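PDB 3OBE: sugar phosphate isomerase/epimerase from Parabacteroides distasonis, which probably acts as a sugar isomerase or epimerase built on a xylose isomerase-like TIM barrel, its exact substrate and reaction being unestablished. Local coordinates for residues 168-173 with 199-204; 217-222 with 243-248; 232-237 with 263-268; 249-254 with 274-279. All coordinates share one frame; numbering follows the deposited sequence.

Overall arrangement
The four contacts lie in the C-terminal half of a TIM barrel. Interaction 1 closes the loop from strand 165-169 to helix 200-207, just before strand 213-218. Interaction 2 then joins strands 213-218 and 240-245, neighbours in the parallel sheet, and meets interaction 1 directly where His169 bonds to Asp218. Interaction 3 pairs helices 229-235 and 259-269 on the outer layer; its segments alternate along the chain with those of interaction 2 and also with those of interaction 4. Interaction 4 sets the loop after strand 240-245 against strand 273-276. Interactions 1, 2 and 4 all reach the one parallel sheet, although 1 and 4 do not touch; the centres of 2 and 4 lie about 8 Å apart.

Interaction 1 of 4, residues 168-173 with 199-204; sequences YHNHSN and YIEELF. With PO4 (phosphate ion), chain C.
Tyr168 and Phe204 form a T-shaped aromatic pair in a buried contact between the end of barrel strand 165-169 and the first turns of helix 200-207. Phe204 turns its edge toward the face of Tyr168, with ring centroids 5.2 Å apart and planes at 80°. The closest approach is Phe204 CE2 to Tyr168 CE2, 3.8 Å. Tyr168 extends toward the helix because its CG lies anti to the backbone N (chi1 -178°), and a tyrosine suits the place: its ring packs on phenylalanine while its OH hydrogen-bonds to Glu174. The methyl CG2 of Ile200 rests over one face of the Phe204 ring, while at the other end of its side chain CD1 touches the backbone O of Asn173 at 3.6 Å.

A polar bridge runs beside the rings. One water lies between Asn170 OD1 (2.8 Å) and Glu201 OE2 (2.7 Å), joining amide and carboxylate through solvent. The bend of Glu201 at chi2 (76°) brings its carboxylate close to Asn170, yet OE1 is buried without a polar partner, facing Asn170 CB and the edge of the Tyr168 ring. Asn170 is fixed on its other side, where ND2 donates to His171 O at 2.9 Å in the carbonyl plane. From the following loop, His171 NE2 donates to phosphate O2 at 2.6 Å; the ion probably came from the crystallisation liquor. Strand 213-218 lies next to strand 165-169 and contributes Phe215, which meets both Glu201 and Phe204, while Val148 and Ser149 of helix 142-160 also pack on Phe204.

Interaction 2 of 4, residues 217-222 with 243-248; sequences LDVYWA and LHIKDR
Strands 213-218 and 240-245 pair in parallel in the TIM-barrel sheet, with Leu217 opposite Leu243 and Asp218 opposite His244. His244 N donates to Leu217 O at 2.9 Å, and a weak bond from Val219 N to His244 O continues the pairing into the helix start. On the face of the leucines the packing is apolar and buried: Leu243 CD2 meets Leu217 CB, and Val219 CG2 meets Ile245 CD1. The other face is polar. Asp218 suits its N-cap position because OD1 accepts from Trp221 N, while OD2 binds His169 NE2; a water links OD2 to His244 ND1, and His244 NE2 is hydrogen-bonded to Glu54.

Beyond the strands, Tyr220 lies in a tight pocket of side chain and backbone. Lys246 runs its extended chain past the tyrosine and bends only at chi4 (-48°), which brings NZ over the ring face, 3.7 Å from the Tyr220 centroid, in a cation-pi contact. The charge of this buried lysine is probably offset by Glu279, its salt-bridge partner. An alanine in place of Tyr220 is likely to leave a gap beside Lys246 and Asp247 and deprive the ammonium of its aromatic face.

The solvent side is looser, for Arg248 is exposed, was deposited in two conformers and touches a crystal neighbour. In the conformer described, NH1 donates to Tyr220 OH at 3.0 Å, tilted 28° from the guanidinium plane, a bond less certain for that reason. Lys246 is held more firmly, its NZ donating to Asp247 O at 2.9 Å.

Interaction 3 of 4, residues 232-237 with 263-268; sequences WMENYP and FKKAYE
Lys265 meets helix 229-235 in two ways, through its aliphatic chain on Met233, present as selenomethionine, and through its ammonium on Glu234. The polar meeting is the shorter: Lys265 NZ donates to Glu234 OE1 at 2.6 Å, a salt bridge that reaches the oxygen from above the carboxylate plane. Lower down, Lys265 CG lies 3.7 Å from Met233 CB, so the lysine serves as a hydrocarbon spacer as well as a charge. On the barrel side Met233 CE packs against Ala266 CB at 3.6 Å in the conformer described, one of two; the small alanine permits this approach, but the fit is tight and its detail less certain.

Turns in both long side chains position the ion pair. Lys265 is bent at chi2 and chi3 (57° and 67°), and Glu234 at chi2, which brings the charges together. One turn along its own helix, Glu268 OE1 accepts from the same ammonium at 3.0 Å, and a water donates to both glutamates; the lysine and water probably offset the repulsion between the two carboxylates. Further in, Ala266 packs on Leu243 of strand 240-245. The result is a Glu234-Lys265-Glu268 salt-bridge network at the exposed side of neighbouring helices in the outer layer of a TIM barrel.

Interaction 4 of 4, residues 249-254 with 274-279; sequences WIIGDS and YYVELE. With EOH (ethanol), chain D.
Trp249 O and Glu277 O are joined by one water, which lies within hydrogen-bonding distance of both, 2.6 Å from Trp249 O and 2.8 Å from Glu277 O. This bridge holds the loop after TIM-barrel strand 240-245 against the chain at the end of strand 273-276. Beside it, Leu278 packs against one face of the indole: CD2 sits over the five-membered ring of Trp249, 3.7 Å from its centroid and 11° off the normal, a CH-pi contact. The indole is directed there by its CG lying anti to the backbone N (chi1 -160°). A branched leucine fits well, since its CG also packs on Trp249 O while CD2 reaches the ring. Replacing Trp249 with an alanine would probably leave Leu278 without its aromatic cover and Gln287 without the indole N-H that now meets its OE1.

Farther along the loop, Ile251 CG1 meets Val276 CG1 at 4.0 Å, two beta-branched side chains joining the loop to the strand. Ile251 is the second residue of a type II turn from Ile250 to Asp253, with Gly252 at its positive-phi third position. At the indole edge, Trp249 NE1, already bonded to Gln287, makes a second, weak hydrogen bond to O of Glu279, a residue deposited in two conformers; it is 3.1 Å long and bent to 122° at the hydrogen.

Interaction 1 of 4, residues 168-173 with 199-204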
# COMPACT_ATOMS: atom_id res chain seq x y z
N TYR A 168 -4.08 4.89 -3.87
CA TYR A 168 -3.52 5.91 -2.99
C TYR A 168 -3.48 5.39 -1.56
O TYR A 168 -4.49 4.91 -1.04
CB TYR A 168 -4.32 7.21 -3.05
CG TYR A 168 -3.73 8.27 -2.19
CD1 TYR A 168 -2.58 8.91 -2.60
CD2 TYR A 168 -4.22 8.53 -0.89
CE1 TYR A 168 -1.99 9.84 -1.82
CE2 TYR A 168 -3.61 9.44 -0.10
CZ TYR A 168 -2.51 10.12 -0.58
OH TYR A 168 -1.88 11.09 0.18
N HIS A 169 -2.31 5.47 -0.94
CA HIS A 169 -2.05 4.98 0.42
C HIS A 169 -1.92 6.15 1.36
O HIS A 169 -1.04 7.03 1.16
CB HIS A 169 -0.79 4.13 0.44
CG HIS A 169 -0.35 3.72 1.80
ND1 HIS A 169 0.94 3.89 2.22
CD2 HIS A 169 -1.01 3.12 2.82
CE1 HIS A 169 1.06 3.44 3.46
NE2 HIS A 169 -0.11 2.97 3.86
N ASN A 170 -2.80 6.20 2.34
CA ASN A 170 -2.84 7.25 3.32
C ASN A 170 -1.87 7.01 4.50
O ASN A 170 -1.50 5.87 4.80
CB ASN A 170 -4.24 7.41 3.97
CG ASN A 170 -4.67 6.19 4.70
OD1 ASN A 170 -5.05 5.20 4.08
ND2 ASN A 170 -4.60 6.22 6.03
N HIS A 171 -1.55 8.09 5.21
CA HIS A 171 -1.02 8.00 6.58
C HIS A 171 -2.04 8.72 7.46
O HIS A 171 -3.22 8.40 7.33
CB HIS A 171 0.39 8.54 6.63
CG HIS A 171 1.33 7.72 5.79
ND1 HIS A 171 1.29 7.76 4.41
CD2 HIS A 171 2.23 6.77 6.13
CE1 HIS A 171 2.19 6.89 3.94
NE2 HIS A 171 2.75 6.26 4.96
N SER A 172 -1.65 9.65 8.32
CA SER A 172 -2.62 10.27 9.24
C SER A 172 -3.09 11.64 8.78
O SER A 172 -4.17 12.07 9.17
CB SER A 172 -2.07 10.36 10.66
OG SER A 172 -1.74 9.09 11.16
N ASN A 173 -2.28 12.31 7.98
CA ASN A 173 -2.56 13.74 7.67
C ASN A 173 -3.75 13.86 6.71
O ASN A 173 -4.34 14.94 6.60
CB ASN A 173 -1.35 14.43 7.10
CG ASN A 173 -0.35 14.82 8.15
OD1 ASN A 173 -0.67 14.94 9.35
ND2 ASN A 173 0.87 15.10 7.70
N TYR A 199 -12.48 16.31 5.60
CA TYR A 199 -11.30 15.47 5.62
C TYR A 199 -10.67 15.39 4.25
O TYR A 199 -11.35 15.22 3.23
CB TYR A 199 -11.64 14.06 6.06
CG TYR A 199 -12.08 13.91 7.47
CD1 TYR A 199 -11.22 14.21 8.52
CD2 TYR A 199 -13.34 13.36 7.75
CE1 TYR A 199 -11.62 14.02 9.82
CE2 TYR A 199 -13.73 13.14 9.05
CZ TYR A 199 -12.87 13.47 10.06
OH TYR A 199 -13.29 13.30 11.35
N ILE A 200 -9.35 15.50 4.21
CA ILE A 200 -8.62 15.32 2.96
C ILE A 200 -8.95 13.98 2.28
O ILE A 200 -9.20 13.91 1.06
CB ILE A 200 -7.11 15.54 3.14
CG1 ILE A 200 -6.83 17.02 3.49
CG2 ILE A 200 -6.36 15.17 1.83
CD1 ILE A 200 -5.39 17.26 4.01
N GLU A 201 -8.92 12.90 3.04
CA GLU A 201 -9.23 11.58 2.49
C GLU A 201 -10.61 11.59 1.81
O GLU A 201 -10.78 11.02 0.73
CB GLU A 201 -9.18 10.51 3.60
CG GLU A 201 -9.26 9.07 3.11
CD GLU A 201 -8.03 8.47 2.48
OE1 GLU A 201 -7.00 9.17 2.33
OE2 GLU A 201 -8.10 7.24 2.13
N GLU A 202 -11.60 12.20 2.47
CA GLU A 202 -12.94 12.31 1.92
C GLU A 202 -12.97 13.05 0.60
O GLU A 202 -13.66 12.67 -0.34
CB GLU A 202 -13.91 12.93 2.96
CG GLU A 202 -15.29 13.20 2.44
CD GLU A 202 -16.26 13.65 3.51
OE1 GLU A 202 -15.94 13.52 4.69
OE2 GLU A 202 -17.32 14.15 3.16
N LEU A 203 -12.23 14.16 0.51
CA LEU A 203 -12.14 14.89 -0.70
C LEU A 203 -11.52 14.05 -1.84
O LEU A 203 -12.00 14.12 -2.98
CB LEU A 203 -11.35 16.19 -0.50
CG LEU A 203 -12.05 17.22 0.36
CD1 LEU A 203 -10.98 18.28 0.79
CD2 LEU A 203 -13.27 17.81 -0.39
N PHE A 204 -10.49 13.28 -1.54
CA PHE A 204 -9.89 12.42 -2.55
C PHE A 204 -10.88 11.35 -3.00
O PHE A 204 -11.04 11.12 -4.21
CB PHE A 204 -8.63 11.71 -2.05
CG PHE A 204 -7.42 12.56 -1.86
CD1 PHE A 204 -7.29 13.84 -2.35
CD2 PHE A 204 -6.38 12.04 -1.13
CE1 PHE A 204 -6.11 14.57 -2.15
CE2 PHE A 204 -5.23 12.74 -0.94
CZ PHE A 204 -5.08 14.01 -1.42
P PO4 C . 5.09 3.69 3.77
O1 PO4 C . 6.45 3.17 4.25
O2 PO4 C . 4.35 4.15 4.98
O3 PO4 C . 4.41 2.42 3.17
O4 PO4 C . 5.22 4.70 2.68
O HOH W 1 -6.03 5.67 1.46

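Interaction 2 of 4, residues 217-222 with 243-248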
# COMPACT_ATOMS: atom_id res chain seq x y z
N LEU A 217 -6.06 1.45 2.20
CA LEU A 217 -6.39 2.02 3.50
C LEU A 217 -5.37 1.57 4.52
O LEU A 217 -5.25 0.38 4.78
CB LEU A 217 -7.77 1.64 3.97
CG LEU A 217 -8.17 2.19 5.33
CD1 LEU A 217 -8.03 3.76 5.36
CD2 LEU A 217 -9.52 1.70 5.72
N ASP A 218 -4.66 2.54 5.07
CA ASP A 218 -3.75 2.26 6.21
C ASP A 218 -4.55 2.31 7.50
O ASP A 218 -4.91 3.37 7.98
CB ASP A 218 -2.55 3.16 6.30
CG ASP A 218 -1.46 2.49 7.11
OD1 ASP A 218 -1.74 2.28 8.33
OD2 ASP A 218 -0.40 2.11 6.54
N VAL A 219 -4.89 1.12 8.02
CA VAL A 219 -5.77 1.07 9.16
C VAL A 219 -5.09 1.66 10.40
O VAL A 219 -5.75 2.29 11.25
CB VAL A 219 -6.31 -0.35 9.40
CG1 VAL A 219 -7.18 -0.75 8.23
CG2 VAL A 219 -5.17 -1.37 9.68
N TYR A 220 -3.78 1.49 10.51
CA TYR A 220 -3.04 2.01 11.67
C TYR A 220 -2.95 3.52 11.63
O TYR A 220 -3.23 4.17 12.61
CB TYR A 220 -1.63 1.45 11.71
CG TYR A 220 -0.77 1.99 12.80
CD1 TYR A 220 -0.86 1.49 14.13
CD2 TYR A 220 0.17 2.99 12.55
CE1 TYR A 220 0.01 1.97 15.13
CE2 TYR A 220 0.99 3.46 13.55
CZ TYR A 220 0.91 2.95 14.82
OH TYR A 220 1.73 3.42 15.80
N TRP A 221 -2.55 4.08 10.49
CA TRP A 221 -2.39 5.54 10.46
C TRP A 221 -3.77 6.22 10.52
O TRP A 221 -3.87 7.36 10.99
CB TRP A 221 -1.59 5.97 9.23
CG TRP A 221 -0.14 5.55 9.28
CD1 TRP A 221 0.50 4.73 8.38
CD2 TRP A 221 0.86 5.89 10.26
NE1 TRP A 221 1.81 4.57 8.72
CE2 TRP A 221 2.07 5.26 9.87
CE3 TRP A 221 0.86 6.69 11.41
CZ2 TRP A 221 3.24 5.38 10.62
CZ3 TRP A 221 2.03 6.79 12.14
CH2 TRP A 221 3.20 6.13 11.75
N ALA A 222 -4.83 5.51 10.15
CA ALA A 222 -6.19 6.02 10.37
C ALA A 222 -6.50 6.10 11.88
O ALA A 222 -6.89 7.17 12.38
CB ALA A 222 -7.21 5.13 9.67
N LEU A 243 -5.70 -3.07 1.90
CA LEU A 243 -5.31 -2.50 3.17
C LEU A 243 -3.80 -2.57 3.31
O LEU A 243 -3.15 -3.50 2.79
CB LEU A 243 -5.89 -3.27 4.35
CG LEU A 243 -7.42 -3.47 4.40
CD1 LEU A 243 -7.88 -4.35 5.60
CD2 LEU A 243 -8.14 -2.11 4.35
N HIS A 244 -3.28 -1.63 4.10
CA HIS A 244 -2.04 -1.87 4.83
C HIS A 244 -2.40 -2.31 6.24
O HIS A 244 -3.23 -1.66 6.91
CB HIS A 244 -1.15 -0.66 4.88
CG HIS A 244 -0.06 -0.71 3.87
ND1 HIS A 244 1.19 -0.18 4.09
CD2 HIS A 244 -0.04 -1.21 2.62
CE1 HIS A 244 1.95 -0.36 3.02
NE2 HIS A 244 1.22 -0.97 2.09
N ILE A 245 -1.80 -3.43 6.65
CA ILE A 245 -1.96 -3.97 7.98
C ILE A 245 -0.69 -3.64 8.75
O ILE A 245 0.41 -4.13 8.42
CB ILE A 245 -2.26 -5.51 7.95
CG1 ILE A 245 -3.63 -5.76 7.29
CG2 ILE A 245 -2.15 -6.15 9.36
CD1 ILE A 245 -4.85 -5.20 8.13
N LYS A 246 -0.87 -2.75 9.72
CA LYS A 246 0.20 -2.16 10.49
C LYS A 246 -0.28 -2.01 11.94
O LYS A 246 -1.48 -1.87 12.20
CB LYS A 246 0.63 -0.80 9.91
CG LYS A 246 1.85 -0.22 10.70
CD LYS A 246 2.36 1.03 10.14
CE LYS A 246 3.54 1.52 10.94
NZ LYS A 246 3.33 1.51 12.43
N ASP A 247 0.65 -2.11 12.87
CA ASP A 247 0.37 -1.97 14.29
C ASP A 247 1.55 -1.19 14.87
O ASP A 247 2.33 -0.63 14.12
CB ASP A 247 0.22 -3.37 14.89
CG ASP A 247 -0.60 -3.42 16.16
OD1 ASP A 247 -0.60 -2.42 16.92
OD2 ASP A 247 -1.21 -4.52 16.44
N ARG A 248 1.71 -1.14 16.19
CA ARG A 248 2.88 -0.47 16.77
C ARG A 248 4.15 -1.12 16.22
O ARG A 248 5.08 -0.46 15.77
CB ARG A 248 2.84 -0.59 18.26
CG ARG A 248 1.59 0.05 18.87
CD ARG A 248 1.59 1.58 18.60
NE ARG A 248 2.41 2.28 19.57
CZ ARG A 248 2.63 3.60 19.54
NH1 ARG A 248 2.12 4.34 18.58
NH2 ARG A 248 3.38 4.16 20.47
O HOH W 2 1.72 0.79 6.61
O HOH W 3 -2.23 -0.17 8.91

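Interaction 3 of 4, residues 232-237 with 263-268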
# COMPACT_ATOMS: atom_id res chain seq x y z
N TRP A 232 -14.66 4.10 7.92
CA TRP A 232 -14.25 4.49 6.57
C TRP A 232 -14.58 3.40 5.53
O TRP A 232 -15.13 3.70 4.47
CB TRP A 232 -12.80 4.92 6.53
CG TRP A 232 -12.63 6.24 7.14
CD1 TRP A 232 -12.51 6.51 8.48
CD2 TRP A 232 -12.63 7.51 6.47
NE1 TRP A 232 -12.40 7.86 8.68
CE2 TRP A 232 -12.48 8.50 7.46
CE3 TRP A 232 -12.76 7.90 5.12
CZ2 TRP A 232 -12.42 9.86 7.15
CZ3 TRP A 232 -12.74 9.27 4.81
CH2 TRP A 232 -12.55 10.21 5.81
N MSE A 233 -14.26 2.15 5.86
CA MSE A 233 -14.55 1.00 5.00
C MSE A 233 -16.05 0.85 4.74
O MSE A 233 -16.48 0.63 3.60
CB MSE A 233 -13.93 -0.27 5.62
CG MSE A 233 -12.39 -0.24 5.70
SE MSE A 233 -11.65 -1.52 6.98
CE MSE A 233 -11.91 -3.22 6.06
N GLU A 234 -16.86 1.04 5.78
CA GLU A 234 -18.30 0.97 5.66
C GLU A 234 -18.86 2.11 4.80
O GLU A 234 -19.85 1.91 4.08
CB GLU A 234 -18.94 1.01 7.07
CG GLU A 234 -20.39 0.92 7.07
CD GLU A 234 -20.93 -0.43 6.47
OE1 GLU A 234 -20.21 -1.50 6.39
OE2 GLU A 234 -22.09 -0.38 6.08
N ASN A 235 -18.23 3.28 4.83
CA ASN A 235 -18.78 4.40 4.08
C ASN A 235 -18.36 4.43 2.62
O ASN A 235 -19.02 5.07 1.81
CB ASN A 235 -18.43 5.70 4.77
CG ASN A 235 -19.22 5.91 6.04
OD1 ASN A 235 -20.23 5.23 6.29
ND2 ASN A 235 -18.80 6.89 6.83
N TYR A 236 -17.26 3.76 2.29
CA TYR A 236 -16.69 3.77 0.93
C TYR A 236 -16.29 2.35 0.54
O TYR A 236 -15.14 2.06 0.22
CB TYR A 236 -15.49 4.72 0.83
CG TYR A 236 -15.80 6.12 1.26
CD1 TYR A 236 -16.29 7.02 0.37
CD2 TYR A 236 -15.62 6.51 2.59
CE1 TYR A 236 -16.58 8.30 0.77
CE2 TYR A 236 -15.91 7.83 3.01
CZ TYR A 236 -16.41 8.70 2.09
OH TYR A 236 -16.71 10.03 2.47
N PRO A 237 -17.30 1.43 0.51
CA PRO A 237 -16.96 0.01 0.49
C PRO A 237 -16.30 -0.45 -0.81
O PRO A 237 -15.52 -1.40 -0.78
CB PRO A 237 -18.31 -0.65 0.67
CG PRO A 237 -19.32 0.31 0.31
CD PRO A 237 -18.71 1.66 0.69
N PHE A 263 -10.74 -7.08 9.70
CA PHE A 263 -10.82 -8.19 8.74
C PHE A 263 -12.25 -8.59 8.42
O PHE A 263 -12.57 -8.78 7.27
CB PHE A 263 -9.99 -9.37 9.22
CG PHE A 263 -8.55 -9.25 8.85
CD1 PHE A 263 -8.09 -9.56 7.58
CD2 PHE A 263 -7.64 -8.77 9.78
CE1 PHE A 263 -6.77 -9.38 7.27
CE2 PHE A 263 -6.36 -8.62 9.46
CZ PHE A 263 -5.91 -8.91 8.22
N LYS A 264 -13.13 -8.64 9.41
CA LYS A 264 -14.55 -8.89 9.16
C LYS A 264 -15.11 -7.89 8.14
O LYS A 264 -15.75 -8.30 7.18
CB LYS A 264 -15.34 -8.85 10.48
CG LYS A 264 -16.82 -9.13 10.34
CD LYS A 264 -17.53 -8.90 11.72
N LYS A 265 -14.82 -6.60 8.33
CA LYS A 265 -15.35 -5.60 7.42
C LYS A 265 -14.68 -5.71 6.04
O LYS A 265 -15.33 -5.52 5.01
CB LYS A 265 -15.13 -4.19 7.96
CG LYS A 265 -15.83 -3.10 7.12
CD LYS A 265 -17.35 -3.30 6.98
CE LYS A 265 -18.08 -3.12 8.32
NZ LYS A 265 -19.54 -3.26 8.24
N ALA A 266 -13.38 -6.03 6.04
CA ALA A 266 -12.62 -6.17 4.79
C ALA A 266 -13.26 -7.20 3.89
O ALA A 266 -13.41 -6.98 2.67
CB ALA A 266 -11.15 -6.57 5.08
N TYR A 267 -13.62 -8.34 4.47
CA TYR A 267 -14.26 -9.39 3.67
C TYR A 267 -15.65 -9.03 3.24
O TYR A 267 -16.08 -9.44 2.15
CB TYR A 267 -14.19 -10.75 4.33
CG TYR A 267 -12.76 -11.12 4.60
CD1 TYR A 267 -11.82 -11.10 3.57
CD2 TYR A 267 -12.33 -11.50 5.88
CE1 TYR A 267 -10.50 -11.46 3.81
CE2 TYR A 267 -11.05 -11.83 6.12
CZ TYR A 267 -10.12 -11.80 5.10
OH TYR A 267 -8.80 -12.14 5.35
N GLU A 268 -16.38 -8.29 4.08
CA GLU A 268 -17.68 -7.77 3.70
C GLU A 268 -17.61 -6.88 2.49
O GLU A 268 -18.44 -7.00 1.60
CB GLU A 268 -18.37 -7.02 4.84
CG GLU A 268 -18.90 -7.86 5.97
CD GLU A 268 -19.46 -6.98 7.11
OE1 GLU A 268 -19.94 -5.85 6.84
OE2 GLU A 268 -19.41 -7.42 8.28
O HOH W 4 -20.66 -4.03 4.72

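Interaction 4 of 4, residues 249-254 with 274-279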
# COMPACT_ATOMS: atom_id res chain seq x y z
N TRP A 249 4.16 -2.44 16.26
CA TRP A 249 5.27 -3.22 15.66
C TRP A 249 4.68 -4.54 15.17
O TRP A 249 4.06 -4.61 14.10
CB TRP A 249 6.45 -3.33 16.62
CG TRP A 249 7.73 -3.67 15.85
CD1 TRP A 249 8.31 -2.92 14.84
CD2 TRP A 249 8.57 -4.82 16.03
NE1 TRP A 249 9.44 -3.55 14.37
CE2 TRP A 249 9.63 -4.71 15.08
CE3 TRP A 249 8.56 -5.93 16.90
CZ2 TRP A 249 10.62 -5.68 14.97
CZ3 TRP A 249 9.55 -6.86 16.80
CH2 TRP A 249 10.57 -6.74 15.83
N ILE A 250 4.78 -5.59 15.97
CA ILE A 250 4.23 -6.88 15.56
C ILE A 250 2.71 -6.79 15.45
O ILE A 250 2.04 -6.28 16.34
CB ILE A 250 4.60 -8.00 16.49
CG1 ILE A 250 6.07 -8.36 16.35
CG2 ILE A 250 3.78 -9.31 16.20
CD1 ILE A 250 6.63 -9.10 17.59
N ILE A 251 2.18 -7.26 14.33
CA ILE A 251 0.75 -7.22 14.12
C ILE A 251 0.01 -8.00 15.20
O ILE A 251 0.30 -9.20 15.46
CB ILE A 251 0.35 -7.73 12.72
CG1 ILE A 251 1.09 -6.98 11.62
CG2 ILE A 251 -1.17 -7.73 12.53
CD1 ILE A 251 0.89 -5.43 11.56
N GLY A 252 -0.92 -7.30 15.86
CA GLY A 252 -1.75 -7.88 16.91
C GLY A 252 -1.15 -7.95 18.31
O GLY A 252 -1.71 -8.62 19.21
N ASP A 253 -0.03 -7.26 18.53
CA ASP A 253 0.75 -7.33 19.77
C ASP A 253 0.50 -6.12 20.72
O ASP A 253 0.98 -6.12 21.85
CB ASP A 253 2.24 -7.48 19.41
CG ASP A 253 3.12 -7.92 20.58
OD1 ASP A 253 2.67 -8.73 21.41
OD2 ASP A 253 4.32 -7.53 20.63
N SER A 254 -0.33 -5.15 20.31
CA SER A 254 -0.49 -3.90 21.08
C SER A 254 -1.91 -3.81 21.66
O SER A 254 -2.71 -4.73 21.47
CB SER A 254 -0.18 -2.68 20.25
OG SER A 254 -1.27 -2.26 19.44
N TYR A 274 -4.10 -7.46 1.07
CA TYR A 274 -3.46 -6.59 2.01
C TYR A 274 -1.95 -6.80 2.12
O TYR A 274 -1.42 -7.88 1.82
CB TYR A 274 -4.08 -6.76 3.40
CG TYR A 274 -3.79 -8.10 4.06
CD1 TYR A 274 -2.66 -8.30 4.84
CD2 TYR A 274 -4.67 -9.17 3.89
CE1 TYR A 274 -2.41 -9.52 5.43
CE2 TYR A 274 -4.39 -10.41 4.44
CZ TYR A 274 -3.29 -10.57 5.22
OH TYR A 274 -3.10 -11.81 5.80
N TYR A 275 -1.27 -5.76 2.55
CA TYR A 275 0.15 -5.82 2.79
C TYR A 275 0.46 -5.38 4.20
O TYR A 275 0.01 -4.31 4.65
CB TYR A 275 0.92 -4.96 1.78
CG TYR A 275 0.62 -5.38 0.38
CD1 TYR A 275 1.33 -6.39 -0.24
CD2 TYR A 275 -0.42 -4.77 -0.34
CE1 TYR A 275 1.01 -6.81 -1.55
CE2 TYR A 275 -0.76 -5.20 -1.60
CZ TYR A 275 -0.03 -6.20 -2.22
OH TYR A 275 -0.40 -6.61 -3.49
N VAL A 276 1.23 -6.22 4.89
CA VAL A 276 1.80 -5.90 6.18
C VAL A 276 2.94 -4.89 6.05
O VAL A 276 3.78 -4.98 5.14
CB VAL A 276 2.33 -7.20 6.85
CG1 VAL A 276 3.09 -6.92 8.12
CG2 VAL A 276 1.17 -8.19 7.11
N GLU A 277 3.00 -3.96 7.00
CA GLU A 277 4.16 -3.09 7.13
C GLU A 277 4.53 -2.93 8.59
O GLU A 277 3.65 -2.83 9.45
CB GLU A 277 3.93 -1.73 6.50
CG GLU A 277 5.23 -0.86 6.52
CD GLU A 277 5.28 0.26 5.49
OE1 GLU A 277 4.34 0.41 4.70
OE2 GLU A 277 6.32 0.97 5.51
N LEU A 278 5.82 -2.88 8.86
CA LEU A 278 6.37 -2.55 10.16
C LEU A 278 7.39 -1.42 10.02
O LEU A 278 8.16 -1.39 9.07
CB LEU A 278 7.10 -3.70 10.82
CG LEU A 278 6.31 -4.82 11.49
CD1 LEU A 278 5.45 -5.61 10.55
CD2 LEU A 278 7.24 -5.75 12.33
N GLU A 279 7.31 -0.50 10.96
CA GLU A 279 8.35 0.50 11.14
C GLU A 279 9.51 -0.12 11.91
O GLU A 279 9.45 -1.27 12.33
CB GLU A 279 7.76 1.74 11.81
CG GLU A 279 7.41 1.57 13.27
CD GLU A 279 6.72 2.81 13.81
OE1 GLU A 279 5.52 2.97 13.56
OE2 GLU A 279 7.43 3.62 14.46
C1 EOH D . -2.17 -10.39 -0.63
C2 EOH D . -1.84 -9.19 -1.51
O EOH D . -3.17 -10.22 0.37
O HOH W 5 3.36 -2.89 12.25